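Local coordinates for uncharacterized aldehyde dehydrogenase AldY (Bacillus subtilis, PDB 4DNG), which probably oxidises aldehydes to carboxylates with NAD+ and may contribute to protecting the cell against stress from ethanol and related compounds, at residues R225-T230 and A246-A251; S148-F153 and D216-N221; I139-L144 and W463-F468. All coordinates share one frame; numbering follows the deposited sequence.

Interaction 1. Residues R225-T230 and A246-A251; sequences RLISFT and AFKRMA
The carbonyl oxygen of Ile227 accepts a hydrogen bond from Ala251 N, 2.9 Å away in the carbonyl plane, and is also approached by the CA-H of Met250, whose CA is 3.2 Å from Ile227 O. Arg249 N to Arg225 O, Ile227 N to Arg249 O and Phe229 N to Ala251 O complete the alternating pattern of a parallel pair, and the short strand axes diverge by only 15°. On the face carrying Leu226, Ser228 and Ala251, Leu226 turns CG anti to its own N (chi1 170°), which brings CD1 obliquely over Arg249, 3.5 Å from Arg249 CB. The guanidinium of Arg249 reaches on to the carbonyl oxygens of Glu467 and Thr469. On the other face Ile227 CD1 meets the extended aliphatic chain of Lys248, 3.8 Å from Lys248 CD; beyond it the chain bends at chi4 and hands NZ to the carbonyl oxygens of Asn221 and Pro224. Helix 233-246 joins the two strands in a beta-alpha-beta crossover of the Rossmann-like cofactor domain. It lies against Ile227 and Phe229, and Phe229 touches Val235 of the NAD(+) site inferred by similarity; strand 135-150 pairs with strand 226-231 along its other edge.

Interaction 2. Residues S148-F153 and D216-N221; sequences SSISPF and DGMLTN
Ser148 and Met218 supply the polar part of this buried contact. The hydroxyl of Ser148 donates to Met218 O, with Ser148 OG 2.9 Å from that oxygen, and it arrives in the carbonyl plane on a lone pair, at a C=O...donor angle of 128°. Ser148 CB points toward the short helical turn, and a chi1 of -157° sets OG anti to the backbone N, where the carbonyl of Met218 can take the hydrogen. Ser148 lies near the C-terminal end of its strand.

The surroundings are those of an open alpha/beta sheet of the Rossmann-like type found in aldehyde dehydrogenases. Strand 135-150 runs parallel to strand 226-231 on one side and to strand 173-177 on the other, and the irregular helical turn 217-220 lies over one face, just ahead of strand 226-231 in the chain. Phe50 and Leu46 of helix 43-60 close in on Ser148 and Met218 respectively, while Leu219 also packs on helix 233-246.

Van der Waals packing makes up the remainder. Bent at both chi2 and chi3, the chain of Met218 brings CE close to two oxygens, 3.1 Å from Ser148 OG and 3.4 Å from Ser149 O. Ile150 and Met218 run antiparallel alongside one another, with Ile150 CD1 3.8 Å from Met218 CB. The same methyl meets Leu219 from a different direction: the two side chains cross at about a right angle, Ile150 CD1 standing 4.0 Å from Leu219 CD2.

Interaction 3. Residues I139-L144 and W463-F468; sequences IYRLPL and WVVEEF
Arg141 lays one face of its guanidinium against the CG1 methyl of Val465, which sits 3.4 Å above the plane and toward its rim, with Arg141 NE 3.5 Å from Val465 CG1. The arginine leaves the strand with CG anti to the backbone N (chi1 167°), then bends at chi2 and chi3, bringing the guanidinium against Val465 and up to Glu466. There it forms a salt bridge with Glu466, whose own chain curls back at chi2 to meet it. Each terminal nitrogen faces one oxygen: Arg141 NH1 lies 3.2 Å from Glu466 OE1, and Arg141 NH2 stands equally far from Glu466 OE2. Both bonds are weak and bent; the two planes stand 82° apart, so this is not a coplanar, side-by-side pairing.

At the other end of the contact Leu144 N makes a weak 3.4 Å bond to Phe468 O. The Asn172 side chain bridges the two, donating to Phe468 O and weakly accepting from Leu144 N. Leu144 CB packs against Phe468 O, and Leu144 CD2 lies 3.7 Å from Glu467 O.

Strand 139-143 and the segment 463-468 run at 67° to one another. Helix 462-468 leads into strand 469-477, which pairs antiparallel with strand 135-150, consistent with the oligomerisation region of aldehyde dehydrogenases; helix 156-169 packs on Phe468, and the second subunit meets Tyr140 and Leu142.

All three contacts involve one mixed sheet, and strand 135-150 ties them together: interactions 2 and 3 both use it, and it pairs with strand 226-231 of interaction 1. Centres of interactions 1 and 2 are about 9 Å apart, those of 1 and 3 about 14 Å, and those of 2 and 3 about 21 Å. Along the chain interaction 2 closes before interaction 1 opens, and both fall between the two segments of interaction 3. The backbone of Ser148 pairs with that of Leu226 and Ser228, while Leu226 packs on Phe468. The last helix, 462-468, is thus joined to the probable cofactor-binding sheet, and interactions 1 and 3 also meet the second subunit.

Interaction 1. Residues R225-T230 and A246-A251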
loop_
_atom_site.group_PDB
_atom_site.type_symbol
_atom_site.label_atom_id
_atom_site.label_comp_id
_atom_site.label_asym_id
_atom_site.label_seq_id
_atom_site.Cartn_x
_atom_site.Cartn_y
_atom_site.Cartn_z
ATOM N N ARG A 225 -11.341 -3.128 -4.478
ATOM C CA ARG A 225 -10.213 -2.191 -4.394
ATOM C C ARG A 225 -9.237 -2.454 -3.247
ATOM O O ARG A 225 -8.168 -1.847 -3.185
ATOM C CB ARG A 225 -10.702 -0.754 -4.418
ATOM C CG ARG A 225 -10.818 -0.219 -5.827
ATOM C CD ARG A 225 -11.639 1.051 -5.897
ATOM N NE ARG A 225 -12.358 1.110 -7.175
ATOM C CZ ARG A 225 -12.308 2.123 -8.037
ATOM N NH1 ARG A 225 -11.587 3.206 -7.769
ATOM N NH2 ARG A 225 -13.003 2.060 -9.168
ATOM N N LEU A 226 -9.598 -3.390 -2.366
ATOM C CA LEU A 226 -8.686 -3.889 -1.335
ATOM C C LEU A 226 -8.845 -5.389 -1.170
ATOM O O LEU A 226 -9.978 -5.894 -1.140
ATOM C CB LEU A 226 -8.945 -3.198 -0.011
ATOM C CG LEU A 226 -8.264 -3.715 1.250
ATOM C CD1 LEU A 226 -6.904 -3.106 1.444
ATOM C CD2 LEU A 226 -9.123 -3.353 2.435
ATOM N N ILE A 227 -7.708 -6.087 -1.100
ATOM C CA ILE A 227 -7.649 -7.480 -0.698
ATOM C C ILE A 227 -7.163 -7.497 0.731
ATOM O O ILE A 227 -6.088 -6.979 1.039
ATOM C CB ILE A 227 -6.620 -8.333 -1.474
ATOM C CG1 ILE A 227 -6.625 -8.058 -2.978
ATOM C CG2 ILE A 227 -6.864 -9.817 -1.199
ATOM C CD1 ILE A 227 -7.941 -8.370 -3.634
ATOM N N SER A 228 -7.953 -8.125 1.585
ATOM C CA SER A 228 -7.627 -8.349 2.977
ATOM C C SER A 228 -7.378 -9.861 3.130
ATOM O O SER A 228 -8.240 -10.655 2.773
ATOM C CB SER A 228 -8.817 -7.881 3.830
ATOM O OG SER A 228 -8.595 -8.140 5.195
ATOM N N PHE A 229 -6.201 -10.252 3.628
ATOM C CA PHE A 229 -5.801 -11.664 3.725
ATOM C C PHE A 229 -4.985 -11.944 4.988
ATOM O O PHE A 229 -4.123 -11.144 5.374
ATOM C CB PHE A 229 -4.990 -12.070 2.475
ATOM C CG PHE A 229 -4.416 -13.481 2.520
ATOM C CD1 PHE A 229 -5.218 -14.590 2.269
ATOM C CD2 PHE A 229 -3.067 -13.694 2.773
ATOM C CE1 PHE A 229 -4.697 -15.885 2.304
ATOM C CE2 PHE A 229 -2.533 -14.980 2.804
ATOM C CZ PHE A 229 -3.355 -16.081 2.575
ATOM N N THR A 230 -5.270 -13.081 5.622
ATOM C CA THR A 230 -4.440 -13.652 6.686
ATOM C C THR A 230 -4.164 -15.134 6.360
ATOM O O THR A 230 -5.100 -15.877 6.085
ATOM C CB THR A 230 -5.105 -13.516 8.075
ATOM O OG1 THR A 230 -5.104 -12.143 8.472
ATOM C CG2 THR A 230 -4.321 -14.294 9.111
ATOM N N ALA A 246 -2.302 -4.945 -10.363
ATOM C CA ALA A 246 -3.606 -4.301 -10.577
ATOM C C ALA A 246 -3.800 -3.051 -9.714
ATOM O O ALA A 246 -4.842 -2.415 -9.778
ATOM C CB ALA A 246 -4.746 -5.304 -10.375
ATOM N N PHE A 247 -2.791 -2.709 -8.916
ATOM C CA PHE A 247 -2.827 -1.527 -8.045
ATOM C C PHE A 247 -4.011 -1.548 -7.076
ATOM O O PHE A 247 -4.629 -0.522 -6.826
ATOM C CB PHE A 247 -2.872 -0.214 -8.852
ATOM C CG PHE A 247 -1.918 -0.160 -10.003
ATOM C CD1 PHE A 247 -0.532 -0.165 -9.790
ATOM C CD2 PHE A 247 -2.399 -0.074 -11.315
ATOM C CE1 PHE A 247 0.355 -0.111 -10.865
ATOM C CE2 PHE A 247 -1.518 -0.027 -12.395
ATOM C CZ PHE A 247 -0.140 -0.041 -12.168
ATOM N N LYS A 248 -4.350 -2.712 -6.549
ATOM C CA LYS A 248 -5.312 -2.773 -5.461
ATOM C C LYS A 248 -4.559 -2.599 -4.127
ATOM O O LYS A 248 -3.396 -2.968 -4.011
ATOM C CB LYS A 248 -6.012 -4.127 -5.445
ATOM C CG LYS A 248 -6.604 -4.640 -6.758
ATOM C CD LYS A 248 -7.210 -6.040 -6.502
ATOM C CE LYS A 248 -7.896 -6.654 -7.729
ATOM N NZ LYS A 248 -8.833 -5.793 -8.530
ATOM N N ARG A 249 -5.213 -2.044 -3.113
ATOM C CA ARG A 249 -4.615 -1.983 -1.784
ATOM C C ARG A 249 -4.592 -3.393 -1.176
ATOM O O ARG A 249 -5.297 -4.270 -1.629
ATOM C CB ARG A 249 -5.364 -0.991 -0.876
ATOM C CG ARG A 249 -5.500 0.408 -1.455
ATOM C CD ARG A 249 -5.198 1.474 -0.416
ATOM N NE ARG A 249 -6.322 1.728 0.483
ATOM C CZ ARG A 249 -7.088 2.819 0.457
ATOM N NH1 ARG A 249 -8.083 2.934 1.326
ATOM N NH2 ARG A 249 -6.873 3.794 -0.419
ATOM N N MET A 250 -3.762 -3.623 -0.168
ATOM C CA MET A 250 -3.656 -4.942 0.388
ATOM C C MET A 250 -3.303 -4.952 1.875
ATOM O O MET A 250 -2.295 -4.415 2.295
ATOM C CB MET A 250 -2.764 -5.836 -0.492
ATOM C CG MET A 250 -1.264 -5.716 -0.354
ATOM S SD MET A 250 -0.484 -6.552 -1.747
ATOM C CE MET A 250 -0.015 -5.166 -2.781
ATOM N N ALA A 251 -4.187 -5.536 2.673
ATOM C CA ALA A 251 -3.948 -5.700 4.101
ATOM C C ALA A 251 -3.623 -7.165 4.324
ATOM O O ALA A 251 -4.502 -7.997 4.527
ATOM C CB ALA A 251 -5.182 -5.291 4.909
#

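Interaction 2. Residues S148-F153 and D216-N221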
loop_
_atom_site.group_PDB
_atom_site.type_symbol
_atom_site.label_atom_id
_atom_site.label_comp_id
_atom_site.label_asym_id
_atom_site.label_seq_id
_atom_site.Cartn_x
_atom_site.Cartn_y
_atom_site.Cartn_z
ATOM N N SER A 148 -12.447 -7.153 -0.963
ATOM C CA SER A 148 -12.272 -8.597 -1.005
ATOM C C SER A 148 -11.585 -9.080 0.269
ATOM O O SER A 148 -10.432 -8.718 0.566
ATOM C CB SER A 148 -11.486 -9.036 -2.229
ATOM O OG SER A 148 -11.771 -10.392 -2.544
ATOM N N SER A 149 -12.295 -9.930 0.998
ATOM C CA SER A 149 -11.893 -10.339 2.345
ATOM C C SER A 149 -11.778 -11.858 2.447
ATOM O O SER A 149 -12.712 -12.567 2.072
ATOM C CB SER A 149 -12.926 -9.816 3.331
ATOM O OG SER A 149 -12.720 -10.347 4.610
ATOM N N ILE A 150 -10.625 -12.336 2.933
ATOM C CA ILE A 150 -10.298 -13.760 3.030
ATOM C C ILE A 150 -9.744 -14.072 4.413
ATOM O O ILE A 150 -8.801 -13.416 4.875
ATOM C CB ILE A 150 -9.222 -14.161 2.005
ATOM C CG1 ILE A 150 -9.690 -13.860 0.580
ATOM C CG2 ILE A 150 -8.805 -15.637 2.166
ATOM C CD1 ILE A 150 -8.563 -13.794 -0.427
ATOM N N SER A 151 -10.317 -15.072 5.076
ATOM C CA SER A 151 -9.885 -15.400 6.408
ATOM C C SER A 151 -9.481 -16.859 6.544
ATOM O O SER A 151 -9.901 -17.689 5.757
ATOM C CB SER A 151 -10.916 -14.962 7.445
ATOM O OG SER A 151 -12.162 -15.580 7.282
ATOM N N PRO A 152 -8.645 -17.181 7.545
ATOM C CA PRO A 152 -8.139 -18.533 7.641
ATOM C C PRO A 152 -8.883 -19.314 8.714
ATOM O O PRO A 152 -9.824 -18.801 9.291
ATOM C CB PRO A 152 -6.685 -18.284 8.082
ATOM C CG PRO A 152 -6.814 -17.104 9.032
ATOM C CD PRO A 152 -8.060 -16.330 8.603
ATOM N N PHE A 153 -8.403 -20.516 9.020
ATOM C CA PHE A 153 -9.061 -21.432 9.960
ATOM C C PHE A 153 -8.779 -21.186 11.429
ATOM O O PHE A 153 -9.396 -21.828 12.267
ATOM C CB PHE A 153 -8.625 -22.859 9.666
ATOM C CG PHE A 153 -7.163 -23.124 9.927
ATOM C CD1 PHE A 153 -6.689 -23.342 11.233
ATOM C CD2 PHE A 153 -6.256 -23.185 8.867
ATOM C CE1 PHE A 153 -5.343 -23.592 11.476
ATOM C CE2 PHE A 153 -4.904 -23.438 9.101
ATOM C CZ PHE A 153 -4.449 -23.640 10.408
ATOM N N ASP A 216 -8.069 -18.118 -8.348
ATOM C CA ASP A 216 -7.661 -16.826 -7.812
ATOM C C ASP A 216 -8.815 -15.796 -7.826
ATOM O O ASP A 216 -8.614 -14.627 -7.479
ATOM C CB ASP A 216 -6.415 -16.306 -8.545
ATOM C CG ASP A 216 -5.159 -17.119 -8.225
ATOM O OD1 ASP A 216 -5.015 -17.558 -7.054
ATOM O OD2 ASP A 216 -4.321 -17.319 -9.149
ATOM N N GLY A 217 -10.019 -16.241 -8.202
ATOM C CA GLY A 217 -11.246 -15.418 -8.165
ATOM C C GLY A 217 -11.394 -14.281 -7.147
ATOM O O GLY A 217 -11.978 -13.247 -7.465
ATOM N N MET A 218 -10.873 -14.446 -5.926
ATOM C CA MET A 218 -10.926 -13.382 -4.928
ATOM C C MET A 218 -9.896 -12.277 -5.224
ATOM O O MET A 218 -9.951 -11.189 -4.631
ATOM C CB MET A 218 -10.691 -13.965 -3.529
ATOM C CG MET A 218 -11.791 -14.909 -3.032
ATOM S SD MET A 218 -13.325 -14.027 -2.688
ATOM C CE MET A 218 -12.912 -13.010 -1.298
ATOM N N LEU A 219 -8.990 -12.557 -6.170
ATOM C CA LEU A 219 -7.795 -11.780 -6.367
ATOM C C LEU A 219 -7.823 -11.024 -7.680
ATOM O O LEU A 219 -7.402 -9.863 -7.749
ATOM C CB LEU A 219 -6.571 -12.700 -6.336
ATOM C CG LEU A 219 -6.315 -13.659 -5.154
ATOM C CD1 LEU A 219 -4.909 -14.263 -5.234
ATOM C CD2 LEU A 219 -6.519 -12.986 -3.808
ATOM N N THR A 220 -8.339 -11.684 -8.709
ATOM C CA THR A 220 -8.234 -11.246 -10.106
ATOM C C THR A 220 -9.389 -10.354 -10.557
ATOM O O THR A 220 -9.289 -9.615 -11.546
ATOM C CB THR A 220 -8.255 -12.476 -11.033
ATOM O OG1 THR A 220 -7.108 -13.292 -10.767
ATOM C CG2 THR A 220 -8.191 -12.033 -12.475
ATOM N N ASN A 221 -10.517 -10.465 -9.871
ATOM C CA ASN A 221 -11.674 -9.737 -10.284
ATOM C C ASN A 221 -11.281 -8.263 -10.270
ATOM O O ASN A 221 -10.698 -7.785 -9.279
ATOM C CB ASN A 221 -12.860 -10.028 -9.358
ATOM C CG ASN A 221 -14.169 -9.502 -9.916
ATOM O OD1 ASN A 221 -14.303 -8.311 -10.160
ATOM N ND2 ASN A 221 -15.131 -10.382 -10.123
#

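Interaction 3. Residues I139-L144 and W463-F468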
loop_
_atom_site.group_PDB
_atom_site.type_symbol
_atom_site.label_atom_id
_atom_site.label_comp_id
_atom_site.label_asym_id
_atom_site.label_seq_id
_atom_site.Cartn_x
_atom_site.Cartn_y
_atom_site.Cartn_z
ATOM N N ILE A 139 -10.499 18.507 1.066
ATOM C CA ILE A 139 -10.259 17.083 1.115
ATOM C C ILE A 139 -11.473 16.404 1.727
ATOM O O ILE A 139 -11.976 16.824 2.771
ATOM C CB ILE A 139 -8.964 16.759 1.881
ATOM C CG1 ILE A 139 -7.766 17.341 1.123
ATOM C CG2 ILE A 139 -8.813 15.257 2.068
ATOM C CD1 ILE A 139 -6.543 17.586 1.980
ATOM N N TYR A 140 -11.951 15.373 1.040
ATOM C CA TYR A 140 -13.087 14.603 1.491
ATOM C C TYR A 140 -12.675 13.180 1.767
ATOM O O TYR A 140 -11.751 12.644 1.141
ATOM C CB TYR A 140 -14.175 14.587 0.437
ATOM C CG TYR A 140 -14.715 15.937 0.095
ATOM C CD1 TYR A 140 -13.984 16.813 -0.698
ATOM C CD2 TYR A 140 -15.974 16.336 0.542
ATOM C CE1 TYR A 140 -14.481 18.059 -1.024
ATOM C CE2 TYR A 140 -16.482 17.582 0.214
ATOM C CZ TYR A 140 -15.725 18.435 -0.570
ATOM O OH TYR A 140 -16.200 19.682 -0.904
ATOM N N ARG A 141 -13.385 12.585 2.714
ATOM C CA ARG A 141 -13.174 11.228 3.153
ATOM C C ARG A 141 -14.337 10.442 2.597
ATOM O O ARG A 141 -15.479 10.595 3.044
ATOM C CB ARG A 141 -13.190 11.169 4.678
ATOM C CG ARG A 141 -13.289 9.757 5.247
ATOM C CD ARG A 141 -11.923 9.140 5.439
ATOM N NE ARG A 141 -11.173 9.781 6.508
ATOM C CZ ARG A 141 -9.871 10.027 6.442
ATOM N NH1 ARG A 141 -9.184 9.698 5.358
ATOM N NH2 ARG A 141 -9.256 10.610 7.451
ATOM N N LEU A 142 -14.036 9.602 1.619
ATOM C CA LEU A 142 -15.045 8.837 0.912
ATOM C C LEU A 142 -14.774 7.345 1.087
ATOM O O LEU A 142 -13.660 6.957 1.430
ATOM C CB LEU A 142 -15.018 9.225 -0.583
ATOM C CG LEU A 142 -16.017 10.225 -1.200
ATOM C CD1 LEU A 142 -16.192 11.515 -0.407
ATOM C CD2 LEU A 142 -15.596 10.555 -2.626
ATOM N N PRO A 143 -15.782 6.493 0.835
ATOM C CA PRO A 143 -15.560 5.023 0.839
ATOM C C PRO A 143 -14.530 4.541 -0.218
ATOM O O PRO A 143 -14.262 5.241 -1.196
ATOM C CB PRO A 143 -16.949 4.449 0.540
ATOM C CG PRO A 143 -17.767 5.588 0.003
ATOM C CD PRO A 143 -17.186 6.858 0.553
ATOM N N LEU A 144 -13.939 3.367 -0.017
ATOM C CA LEU A 144 -12.989 2.831 -1.005
ATOM C C LEU A 144 -13.728 2.185 -2.156
ATOM O O LEU A 144 -13.380 2.392 -3.323
ATOM C CB LEU A 144 -12.071 1.811 -0.355
ATOM C CG LEU A 144 -10.937 1.195 -1.154
ATOM C CD1 LEU A 144 -10.084 2.214 -1.908
ATOM C CD2 LEU A 144 -10.098 0.426 -0.150
ATOM N N TRP A 463 -5.538 4.534 11.839
ATOM C CA TRP A 463 -4.838 3.760 10.807
ATOM C C TRP A 463 -5.770 2.912 9.973
ATOM O O TRP A 463 -5.492 2.651 8.794
ATOM C CB TRP A 463 -3.684 2.928 11.390
ATOM C CG TRP A 463 -3.983 2.158 12.666
ATOM C CD1 TRP A 463 -4.051 2.663 13.966
ATOM C CD2 TRP A 463 -4.220 0.701 12.813
ATOM N NE1 TRP A 463 -4.321 1.662 14.869
ATOM C CE2 TRP A 463 -4.437 0.463 14.250
ATOM C CE3 TRP A 463 -4.283 -0.384 11.933
ATOM C CZ2 TRP A 463 -4.701 -0.809 14.757
ATOM C CZ3 TRP A 463 -4.551 -1.661 12.460
ATOM C CH2 TRP A 463 -4.754 -1.865 13.836
ATOM N N VAL A 464 -6.891 2.506 10.572
ATOM C CA VAL A 464 -7.884 1.662 9.904
ATOM C C VAL A 464 -8.793 2.465 8.973
ATOM O O VAL A 464 -9.109 2.022 7.866
ATOM C CB VAL A 464 -8.754 0.893 10.913
ATOM C CG1 VAL A 464 -9.414 -0.293 10.235
ATOM C CG2 VAL A 464 -7.915 0.410 12.087
ATOM N N VAL A 465 -9.215 3.638 9.430
ATOM C CA VAL A 465 -10.038 4.556 8.627
ATOM C C VAL A 465 -9.368 4.875 7.288
ATOM O O VAL A 465 -10.013 4.809 6.249
ATOM C CB VAL A 465 -10.410 5.839 9.433
ATOM C CG1 VAL A 465 -10.810 6.996 8.532
ATOM C CG2 VAL A 465 -11.531 5.538 10.423
ATOM N N GLU A 466 -8.071 5.181 7.310
ATOM C CA GLU A 466 -7.308 5.410 6.076
ATOM C C GLU A 466 -7.323 4.174 5.172
ATOM O O GLU A 466 -7.346 4.314 3.957
ATOM C CB GLU A 466 -5.844 5.804 6.350
ATOM C CG GLU A 466 -5.597 6.869 7.420
ATOM C CD GLU A 466 -6.162 8.247 7.079
ATOM O OE1 GLU A 466 -6.196 8.635 5.888
ATOM O OE2 GLU A 466 -6.568 8.958 8.026
ATOM N N GLU A 467 -7.313 2.974 5.765
ATOM C CA GLU A 467 -7.199 1.728 4.992
ATOM C C GLU A 467 -8.457 1.459 4.193
ATOM O O GLU A 467 -8.384 0.984 3.065
ATOM C CB GLU A 467 -6.872 0.517 5.884
ATOM C CG GLU A 467 -5.390 0.281 6.178
ATOM C CD GLU A 467 -5.145 -0.956 7.055
ATOM O OE1 GLU A 467 -4.854 -0.795 8.265
ATOM O OE2 GLU A 467 -5.252 -2.095 6.546
ATOM N N PHE A 468 -9.604 1.804 4.765
ATOM C CA PHE A 468 -10.903 1.484 4.162
ATOM C C PHE A 468 -11.582 2.694 3.546
ATOM O O PHE A 468 -12.727 2.615 3.097
ATOM C CB PHE A 468 -11.815 0.787 5.188
ATOM C CG PHE A 468 -11.331 -0.586 5.567
ATOM C CD1 PHE A 468 -11.721 -1.702 4.832
ATOM C CD2 PHE A 468 -10.451 -0.756 6.634
ATOM C CE1 PHE A 468 -11.261 -2.970 5.164
ATOM C CE2 PHE A 468 -9.987 -2.014 6.966
ATOM C CZ PHE A 468 -10.390 -3.124 6.228
#